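Long-range contacts in hypoxanthine phosphoribosyltransferase (Bacillus anthracis, PDB 4QYI), which probably catalyses the transfer of a phosphoribosyl group from phosphoribosyl pyrophosphate to hypoxanthine, forming inosine monophosphate in purine salvage: residues E36-I41 with N96-E101; D65-S70 with V82-D87. All blocks are in the same frame, centred on the assembly; numbering follows the deposited sequence.

Contact 1: E36-I41 with N96-E101; sequences EEIVVI and NVIVVE. With MG (magnesium ion), chain Q.
This is a parallel strand pair inside the main sheet of a phosphoribosyltransferase, with Val39, Val40 and Ile41 of strand 38-43 lying beside Val97, Ile98 and Val99 of strand 96-101. The ladder starts at Val39 N, which donates to Asn96 O at 2.8 Å. Ile98 N then returns to Val39 O and Ile41 N to Ile98 O, and the last rung is Val100 N to Ile41 O at 2.8 Å.

At the start of the ladder a side chain adds one more rung. Asn96 carries CG beside its own backbone N (chi1 -65°), which swings the amide across to Glu37, just before strand 38-43; ND2 gives a nearly straight bond to Glu37 O at 3.2 Å, with the acceptor close to the amide plane. The Glu36 and Asn96 side chains cross at about a right angle, their carboxylate and amide planes turned 38° from each other.

On one face of the sheet Val40 CG1 presses on Val100 CG2 at 3.6 Å, and Ile38 CG2 meets the end of Ile98, CD1, at 3.9 Å. On the other, Ile41 reaches back along the sheet to place CD1 3.8 Å from Val97 CG1. Helix 108-118 covers this second face, Phe117 touching both Ile41 and Val99.

Beyond the paired residues, Glu101 turns to the metal. OE2 binds the magnesium ion at 2.1 Å, while OE1 accepts a hydrogen bond of 2.7 Å from water 1, itself a ligand of the ion. Asp102 supplies the other protein ligand. A hydrophobic central strand running into an adjacent acidic pair is the hallmark of the PRPP-binding motif in the type I phosphoribosyltransferase fold.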
ATOM      1  N   GLU D  36     -19.342 -14.243   1.881  1.00 85.50           N
ATOM      2  CA  GLU D  36     -18.658 -14.426   0.610  1.00 82.89           C
ATOM      3  C   GLU D  36     -17.303 -13.706   0.533  1.00 79.35           C
ATOM      4  O   GLU D  36     -17.009 -12.799   1.330  1.00 75.51           O
ATOM      5  CB  GLU D  36     -19.673 -14.146  -0.537  1.00 86.94           C
ATOM      6  CG  GLU D  36     -20.562 -12.920  -0.329  1.00 90.06           C
ATOM      7  CD  GLU D  36     -21.735 -12.842  -1.290  1.00 90.63           C
ATOM      8  OE1 GLU D  36     -22.276 -13.886  -1.701  1.00 98.84           O
ATOM      9  OE2 GLU D  36     -22.143 -11.712  -1.613  1.00 89.37           O
ATOM     10  N   GLU D  37     -16.460 -14.201  -0.368  1.00 75.41           N
ATOM     11  CA  GLU D  37     -15.117 -13.695  -0.550  1.00 72.84           C
ATOM     12  C   GLU D  37     -15.218 -12.388  -1.306  1.00 67.81           C
ATOM     13  O   GLU D  37     -16.176 -12.168  -2.049  1.00 63.49           O
ATOM     14  CB  GLU D  37     -14.284 -14.672  -1.373  1.00 75.00           C
ATOM     15  CG  GLU D  37     -14.224 -16.076  -0.805  1.00 82.73           C
ATOM     16  CD  GLU D  37     -13.460 -17.031  -1.704  1.00 88.43           C
ATOM     17  OE1 GLU D  37     -12.652 -16.561  -2.529  1.00 93.48           O
ATOM     18  OE2 GLU D  37     -13.674 -18.256  -1.593  1.00100.15           O
ATOM     19  N   ILE D  38     -14.222 -11.528  -1.120  1.00 64.60           N
ATOM     20  CA  ILE D  38     -14.198 -10.247  -1.791  1.00 62.86           C
ATOM     21  C   ILE D  38     -12.810  -9.980  -2.318  1.00 58.59           C
ATOM     22  O   ILE D  38     -11.824 -10.378  -1.691  1.00 59.47           O
ATOM     23  CB  ILE D  38     -14.489  -9.094  -0.818  1.00 65.33           C
ATOM     24  CG1 ILE D  38     -15.870  -9.256  -0.196  1.00 67.76           C
ATOM     25  CG2 ILE D  38     -14.427  -7.758  -1.546  1.00 63.18           C
ATOM     26  CD1 ILE D  38     -16.104  -8.306   0.961  1.00 70.41           C
ATOM     27  N   VAL D  39     -12.747  -9.360  -3.489  1.00 55.58           N
ATOM     28  CA  VAL D  39     -11.460  -8.956  -4.058  1.00 54.61           C
ATOM     29  C   VAL D  39     -11.461  -7.439  -3.980  1.00 53.97           C
ATOM     30  O   VAL D  39     -12.393  -6.778  -4.468  1.00 55.55           O
ATOM     31  CB  VAL D  39     -11.296  -9.379  -5.512  1.00 55.00           C
ATOM     32  CG1 VAL D  39      -9.998  -8.799  -6.078  1.00 54.12           C
ATOM     33  CG2 VAL D  39     -11.321 -10.905  -5.634  1.00 56.32           C
ATOM     34  N   VAL D  40     -10.444  -6.889  -3.331  1.00 55.51           N
ATOM     35  CA  VAL D  40     -10.306  -5.448  -3.215  1.00 55.52           C
ATOM     36  C   VAL D  40      -9.183  -5.011  -4.169  1.00 54.71           C
ATOM     37  O   VAL D  40      -8.091  -5.574  -4.146  1.00 54.53           O
ATOM     38  CB  VAL D  40      -9.970  -5.026  -1.773  1.00 59.56           C
ATOM     39  CG1 VAL D  40      -9.583  -3.559  -1.725  1.00 64.55           C
ATOM     40  CG2 VAL D  40     -11.143  -5.270  -0.860  1.00 63.63           C
ATOM     41  N   ILE D  41      -9.487  -4.072  -5.058  1.00 52.57           N
ATOM     42  CA  ILE D  41      -8.503  -3.586  -5.985  1.00 51.20           C
ATOM     43  C   ILE D  41      -8.297  -2.113  -5.707  1.00 53.24           C
ATOM     44  O   ILE D  41      -9.183  -1.301  -5.952  1.00 52.87           O
ATOM     45  CB  ILE D  41      -8.900  -3.776  -7.460  1.00 51.73           C
ATOM     46  CG1 ILE D  41      -9.046  -5.257  -7.782  1.00 51.66           C
ATOM     47  CG2 ILE D  41      -7.819  -3.193  -8.377  1.00 51.96           C
ATOM     48  CD1 ILE D  41      -9.633  -5.484  -9.140  1.00 51.35           C
ATOM     49  N   ASN D  96     -16.610 -11.031  -6.472  1.00 62.13           N
ATOM     50  CA  ASN D  96     -17.133  -9.796  -5.958  1.00 60.20           C
ATOM     51  C   ASN D  96     -15.931  -8.865  -5.883  1.00 58.76           C
ATOM     52  O   ASN D  96     -14.972  -9.134  -5.167  1.00 58.37           O
ATOM     53  CB  ASN D  96     -17.704 -10.005  -4.562  1.00 60.18           C
ATOM     54  CG  ASN D  96     -18.903 -10.911  -4.573  1.00 61.60           C
ATOM     55  OD1 ASN D  96     -19.794 -10.746  -5.403  1.00 60.40           O
ATOM     56  ND2 ASN D  96     -18.932 -11.871  -3.663  1.00 62.12           N
ATOM     57  N   VAL D  97     -16.016  -7.748  -6.581  1.00 57.62           N
ATOM     58  CA  VAL D  97     -14.921  -6.826  -6.609  1.00 57.86           C
ATOM     59  C   VAL D  97     -15.277  -5.448  -6.081  1.00 57.59           C
ATOM     60  O   VAL D  97     -16.298  -4.864  -6.462  1.00 59.43           O
ATOM     61  CB  VAL D  97     -14.434  -6.635  -8.061  1.00 56.19           C
ATOM     62  CG1 VAL D  97     -13.239  -5.692  -8.111  1.00 54.96           C
ATOM     63  CG2 VAL D  97     -14.064  -7.965  -8.695  1.00 55.53           C
ATOM     64  N   ILE D  98     -14.420  -4.926  -5.216  1.00 57.00           N
ATOM     65  CA  ILE D  98     -14.582  -3.559  -4.735  1.00 57.91           C
ATOM     66  C   ILE D  98     -13.312  -2.780  -5.125  1.00 54.87           C
ATOM     67  O   ILE D  98     -12.213  -3.139  -4.736  1.00 53.70           O
ATOM     68  CB  ILE D  98     -14.806  -3.479  -3.220  1.00 58.97           C
ATOM     69  CG1 ILE D  98     -16.070  -4.254  -2.855  1.00 62.54           C
ATOM     70  CG2 ILE D  98     -14.921  -2.014  -2.806  1.00 59.89           C
ATOM     71  CD1 ILE D  98     -16.308  -4.366  -1.375  1.00 64.86           C
ATOM     72  N   VAL D  99     -13.491  -1.725  -5.914  1.00 54.73           N
ATOM     73  CA  VAL D  99     -12.373  -0.906  -6.375  1.00 55.74           C
ATOM     74  C   VAL D  99     -12.293   0.246  -5.406  1.00 56.43           C
ATOM     75  O   VAL D  99     -13.285   0.959  -5.192  1.00 57.34           O
ATOM     76  CB  VAL D  99     -12.567  -0.416  -7.822  1.00 55.86           C
ATOM     77  CG1 VAL D  99     -11.379   0.434  -8.282  1.00 56.11           C
ATOM     78  CG2 VAL D  99     -12.748  -1.610  -8.737  1.00 56.43           C
ATOM     79  N   VAL D 100     -11.109   0.415  -4.832  1.00 52.73           N
ATOM     80  CA  VAL D 100     -10.883   1.408  -3.805  1.00 53.43           C
ATOM     81  C   VAL D 100     -10.078   2.588  -4.307  1.00 53.01           C
ATOM     82  O   VAL D 100      -8.995   2.431  -4.863  1.00 51.31           O
ATOM     83  CB  VAL D 100     -10.203   0.725  -2.590  1.00 54.59           C
ATOM     84  CG1 VAL D 100      -9.796   1.725  -1.531  1.00 58.60           C
ATOM     85  CG2 VAL D 100     -11.136  -0.308  -1.968  1.00 59.62           C
ATOM     86  N   GLU D 101     -10.641   3.774  -4.130  1.00 54.26           N
ATOM     87  CA  GLU D 101      -9.990   5.017  -4.491  1.00 56.20           C
ATOM     88  C   GLU D 101      -9.907   5.965  -3.308  1.00 58.35           C
ATOM     89  O   GLU D 101     -10.627   5.820  -2.316  1.00 58.64           O
ATOM     90  CB  GLU D 101     -10.771   5.747  -5.580  1.00 57.22           C
ATOM     91  CG  GLU D 101     -10.343   5.443  -6.996  1.00 58.46           C
ATOM     92  CD  GLU D 101      -9.027   6.117  -7.406  1.00 57.67           C
ATOM     93  OE1 GLU D 101      -8.763   6.126  -8.620  1.00 60.63           O
ATOM     94  OE2 GLU D 101      -8.264   6.671  -6.566  1.00 56.97           O
TER
HETATM   95 MG    MG Q 201      -6.685   8.066  -6.800  1.00 66.95          MG
HETATM   96  O   HOH W   1      -6.657   7.833  -8.823  1.00 66.08           O
HETATM   97  O   HOH W   2      -5.413   6.695  -6.198  1.00 57.11           O
HETATM   98  O   HOH W   3      -8.403   9.729  -7.614  1.00 52.34           O

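Contact 2: D65-S70 with V82-D87; sequences DFISAS and VKLLKD
Leu85 keeps CG beside its backbone N (chi1 -66°), and Ser70 holds OG between its own backbone N and carbonyl carbon (chi1 63°); together these torsions lay the leucine branch alongside the serine, Leu85 CD1 coming to 3.6 Å from Ser70 CB. They meet over a classic beta bulge in an antiparallel pair, where Leu85 and Lys86 both face Ser68. Ser68 O takes two N-H groups from the same face of its plane, a short and bent one from Leu85 N at 2.7 Å (144° at the hydrogen) and a straighter one from Lys86 N. In return Ser68 N donates to a lone pair of Lys86 O at 3.0 Å. Past the bulge, regular pairing resumes, with Ser70 and Lys83 joined by two backbone bonds.

The chain turns a corner at Leu85, within the bulge. On the face opposite Leu85 and Ser70, Ala69 CB sits against Val82 CG2 at 3.7 Å, and Ile67 CD1 lies 4.1 Å from Leu84 CD2. Helix 108-118 closes this face: Phe112 touches Val82, and His116 packs on Leu84 as well as bonding to Asp87 OD1. The strands flank the segment around Tyr72, which probably corresponds to the flexible loop that closes over the active site in related 6-oxopurine phosphoribosyltransferases.

At the other end the contact reaches the dimer interface. Asp65 OD1 forms a salt bridge with Lys45 of a neighbouring subunit, whose Phe48 meets the Phe66 ring edge to face. The Lys86 chain, bent at chi2 and chi4, curls its ammonium back over its own segment, where Asp89 is a salt-bridge partner. There Lys86 NZ donates to Asp87 O at 2.8 Å and to water 4 at 2.7 Å.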
ATOM      1  N   ASP D  65      -5.345  -6.536  -4.527  1.00 48.57           N
ATOM      2  CA  ASP D  65      -4.413  -6.374  -5.621  1.00 49.05           C
ATOM      3  C   ASP D  65      -4.420  -4.890  -5.940  1.00 47.79           C
ATOM      4  O   ASP D  65      -5.247  -4.125  -5.386  1.00 46.89           O
ATOM      5  CB  ASP D  65      -4.815  -7.233  -6.824  1.00 49.72           C
ATOM      6  CG  ASP D  65      -3.650  -7.466  -7.814  1.00 54.17           C
ATOM      7  OD1 ASP D  65      -2.529  -6.963  -7.582  1.00 49.32           O
ATOM      8  OD2 ASP D  65      -3.859  -8.200  -8.811  1.00 52.98           O
ATOM      9  N   PHE D  66      -3.502  -4.490  -6.812  1.00 46.76           N
ATOM     10  CA  PHE D  66      -3.355  -3.105  -7.172  1.00 47.27           C
ATOM     11  C   PHE D  66      -3.377  -2.881  -8.663  1.00 45.03           C
ATOM     12  O   PHE D  66      -3.048  -3.763  -9.444  1.00 43.07           O
ATOM     13  CB  PHE D  66      -2.032  -2.597  -6.621  1.00 48.60           C
ATOM     14  CG  PHE D  66      -1.913  -2.733  -5.142  1.00 51.41           C
ATOM     15  CD1 PHE D  66      -2.507  -1.799  -4.314  1.00 54.42           C
ATOM     16  CD2 PHE D  66      -1.212  -3.778  -4.578  1.00 52.74           C
ATOM     17  CE1 PHE D  66      -2.405  -1.906  -2.948  1.00 56.12           C
ATOM     18  CE2 PHE D  66      -1.103  -3.896  -3.210  1.00 55.80           C
ATOM     19  CZ  PHE D  66      -1.700  -2.955  -2.394  1.00 56.97           C
ATOM     20  N   ILE D  67      -3.793  -1.678  -9.032  1.00 45.16           N
ATOM     21  CA  ILE D  67      -3.777  -1.277 -10.411  1.00 46.22           C
ATOM     22  C   ILE D  67      -3.173   0.119 -10.487  1.00 45.35           C
ATOM     23  O   ILE D  67      -3.341   0.923  -9.563  1.00 44.63           O
ATOM     24  CB  ILE D  67      -5.173  -1.326 -11.062  1.00 46.40           C
ATOM     25  CG1 ILE D  67      -5.038  -1.113 -12.567  1.00 49.61           C
ATOM     26  CG2 ILE D  67      -6.095  -0.296 -10.457  1.00 47.38           C
ATOM     27  CD1 ILE D  67      -6.276  -1.487 -13.351  1.00 52.88           C
ATOM     28  N   SER D  68      -2.395   0.369 -11.543  1.00 43.87           N
ATOM     29  CA  SER D  68      -1.765   1.667 -11.766  1.00 46.42           C
ATOM     30  C   SER D  68      -2.050   2.087 -13.207  1.00 45.32           C
ATOM     31  O   SER D  68      -1.862   1.300 -14.162  1.00 42.17           O
ATOM     32  CB  SER D  68      -0.252   1.594 -11.498  1.00 50.11           C
ATOM     33  OG  SER D  68       0.367   2.822 -11.824  1.00 58.65           O
ATOM     34  N   ALA D  69      -2.443   3.337 -13.382  1.00 45.52           N
ATOM     35  CA  ALA D  69      -2.791   3.857 -14.693  1.00 48.31           C
ATOM     36  C   ALA D  69      -2.239   5.258 -14.849  1.00 52.02           C
ATOM     37  O   ALA D  69      -2.220   5.995 -13.893  1.00 51.67           O
ATOM     38  CB  ALA D  69      -4.301   3.894 -14.814  1.00 53.73           C
ATOM     39  N   SER D  70      -1.755   5.617 -16.035  1.00 53.37           N
ATOM     40  CA  SER D  70      -1.259   6.983 -16.220  1.00 57.32           C
ATOM     41  C   SER D  70      -1.981   7.670 -17.361  1.00 56.09           C
ATOM     42  O   SER D  70      -2.568   7.055 -18.252  1.00 51.89           O
ATOM     43  CB  SER D  70       0.262   7.022 -16.431  1.00 59.18           C
ATOM     44  OG  SER D  70       0.618   6.333 -17.614  1.00 60.00           O
ATOM     45  N   VAL D  82      -6.787   6.173 -20.146  1.00 46.63           N
ATOM     46  CA  VAL D  82      -5.512   6.064 -19.453  1.00 45.49           C
ATOM     47  C   VAL D  82      -4.768   4.822 -19.898  1.00 45.34           C
ATOM     48  O   VAL D  82      -5.366   3.848 -20.373  1.00 43.34           O
ATOM     49  CB  VAL D  82      -5.645   5.978 -17.912  1.00 46.17           C
ATOM     50  CG1 VAL D  82      -6.045   7.316 -17.318  1.00 49.40           C
ATOM     51  CG2 VAL D  82      -6.601   4.848 -17.495  1.00 46.49           C
ATOM     52  N   LYS D  83      -3.455   4.877 -19.738  1.00 46.18           N
ATOM     53  CA  LYS D  83      -2.566   3.791 -20.078  1.00 48.46           C
ATOM     54  C   LYS D  83      -2.398   2.905 -18.854  1.00 50.27           C
ATOM     55  O   LYS D  83      -2.071   3.391 -17.765  1.00 49.73           O
ATOM     56  CB  LYS D  83      -1.222   4.361 -20.485  1.00 52.00           C
ATOM     57  CG  LYS D  83      -0.183   3.323 -20.841  1.00 51.61           C
ATOM     58  CD  LYS D  83       0.905   3.962 -21.704  1.00 52.30           C
ATOM     59  CE  LYS D  83       1.950   4.718 -20.948  1.00 50.38           C
ATOM     60  NZ  LYS D  83       2.822   5.463 -21.912  1.00 53.40           N
ATOM     61  N   LEU D  84      -2.684   1.617 -18.987  1.00 44.79           N
ATOM     62  CA  LEU D  84      -2.482   0.736 -17.861  1.00 45.19           C
ATOM     63  C   LEU D  84      -1.019   0.486 -17.651  1.00 45.14           C
ATOM     64  O   LEU D  84      -0.366  -0.066 -18.517  1.00 47.46           O
ATOM     65  CB  LEU D  84      -3.160  -0.598 -18.079  1.00 44.16           C
ATOM     66  CG  LEU D  84      -4.659  -0.500 -18.180  1.00 44.72           C
ATOM     67  CD1 LEU D  84      -5.241  -1.889 -18.273  1.00 48.04           C
ATOM     68  CD2 LEU D  84      -5.222   0.209 -16.970  1.00 47.57           C
ATOM     69  N   LEU D  85      -0.491   0.925 -16.511  1.00 44.34           N
ATOM     70  CA  LEU D  85       0.925   0.717 -16.205  1.00 43.48           C
ATOM     71  C   LEU D  85       1.139  -0.576 -15.494  1.00 42.92           C
ATOM     72  O   LEU D  85       2.162  -1.221 -15.660  1.00 41.32           O
ATOM     73  CB  LEU D  85       1.462   1.833 -15.309  1.00 44.53           C
ATOM     74  CG  LEU D  85       1.505   3.205 -15.946  1.00 50.53           C
ATOM     75  CD1 LEU D  85       2.028   4.248 -14.937  1.00 50.18           C
ATOM     76  CD2 LEU D  85       2.391   3.169 -17.176  1.00 50.37           C
ATOM     77  N   LYS D  86       0.182  -0.939 -14.650  1.00 46.52           N
ATOM     78  CA  LYS D  86       0.235  -2.210 -13.936  1.00 45.59           C
ATOM     79  C   LYS D  86      -1.187  -2.723 -13.883  1.00 43.47           C
ATOM     80  O   LYS D  86      -2.084  -2.111 -13.257  1.00 45.45           O
ATOM     81  CB  LYS D  86       0.796  -2.068 -12.521  1.00 48.58           C
ATOM     82  CG  LYS D  86       0.829  -3.388 -11.730  1.00 51.59           C
ATOM     83  CD  LYS D  86       1.817  -4.381 -12.326  1.00 59.17           C
ATOM     84  CE  LYS D  86       1.866  -5.703 -11.559  1.00 64.19           C
ATOM     85  NZ  LYS D  86       0.621  -6.544 -11.626  1.00 61.28           N
ATOM     86  N   ASP D  87      -1.404  -3.837 -14.549  1.00 40.73           N
ATOM     87  CA  ASP D  87      -2.739  -4.466 -14.613  1.00 42.56           C
ATOM     88  C   ASP D  87      -2.838  -5.444 -13.431  1.00 44.72           C
ATOM     89  O   ASP D  87      -1.849  -5.699 -12.741  1.00 46.20           O
ATOM     90  CB  ASP D  87      -2.855  -5.212 -15.925  1.00 41.88           C
ATOM     91  CG  ASP D  87      -4.287  -5.483 -16.352  1.00 44.17           C
ATOM     92  OD1 ASP D  87      -5.227  -5.174 -15.584  1.00 42.04           O
ATOM     93  OD2 ASP D  87      -4.449  -6.019 -17.484  1.00 44.10           O
TER
HETATM   94  O   HOH W   4      -0.769  -5.666  -9.454  1.00 56.80           O

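In the fold
Both contacts belong to one mixed sheet, their centres about 16 Å apart. From its 82-84 edge the order begins 82-84, 62-71, 38-43, 96-101, so contact 2 forms the antiparallel edge and contact 1 the parallel interior. Strands 38-43 and 62-71 join them: Val40 O and Asp65 N, 2.9 Å apart, probably share a hydrogen bond, and Ile41 packs on Ile67. Along the chain contact 2 is nested within the loop that contact 1 closes. Helix 108-118 lies against both. The sheet thus links two functional regions, the magnesium site at the end of strand 96-101 and, through Asp65 and Phe66, the interface with the neighbouring subunit.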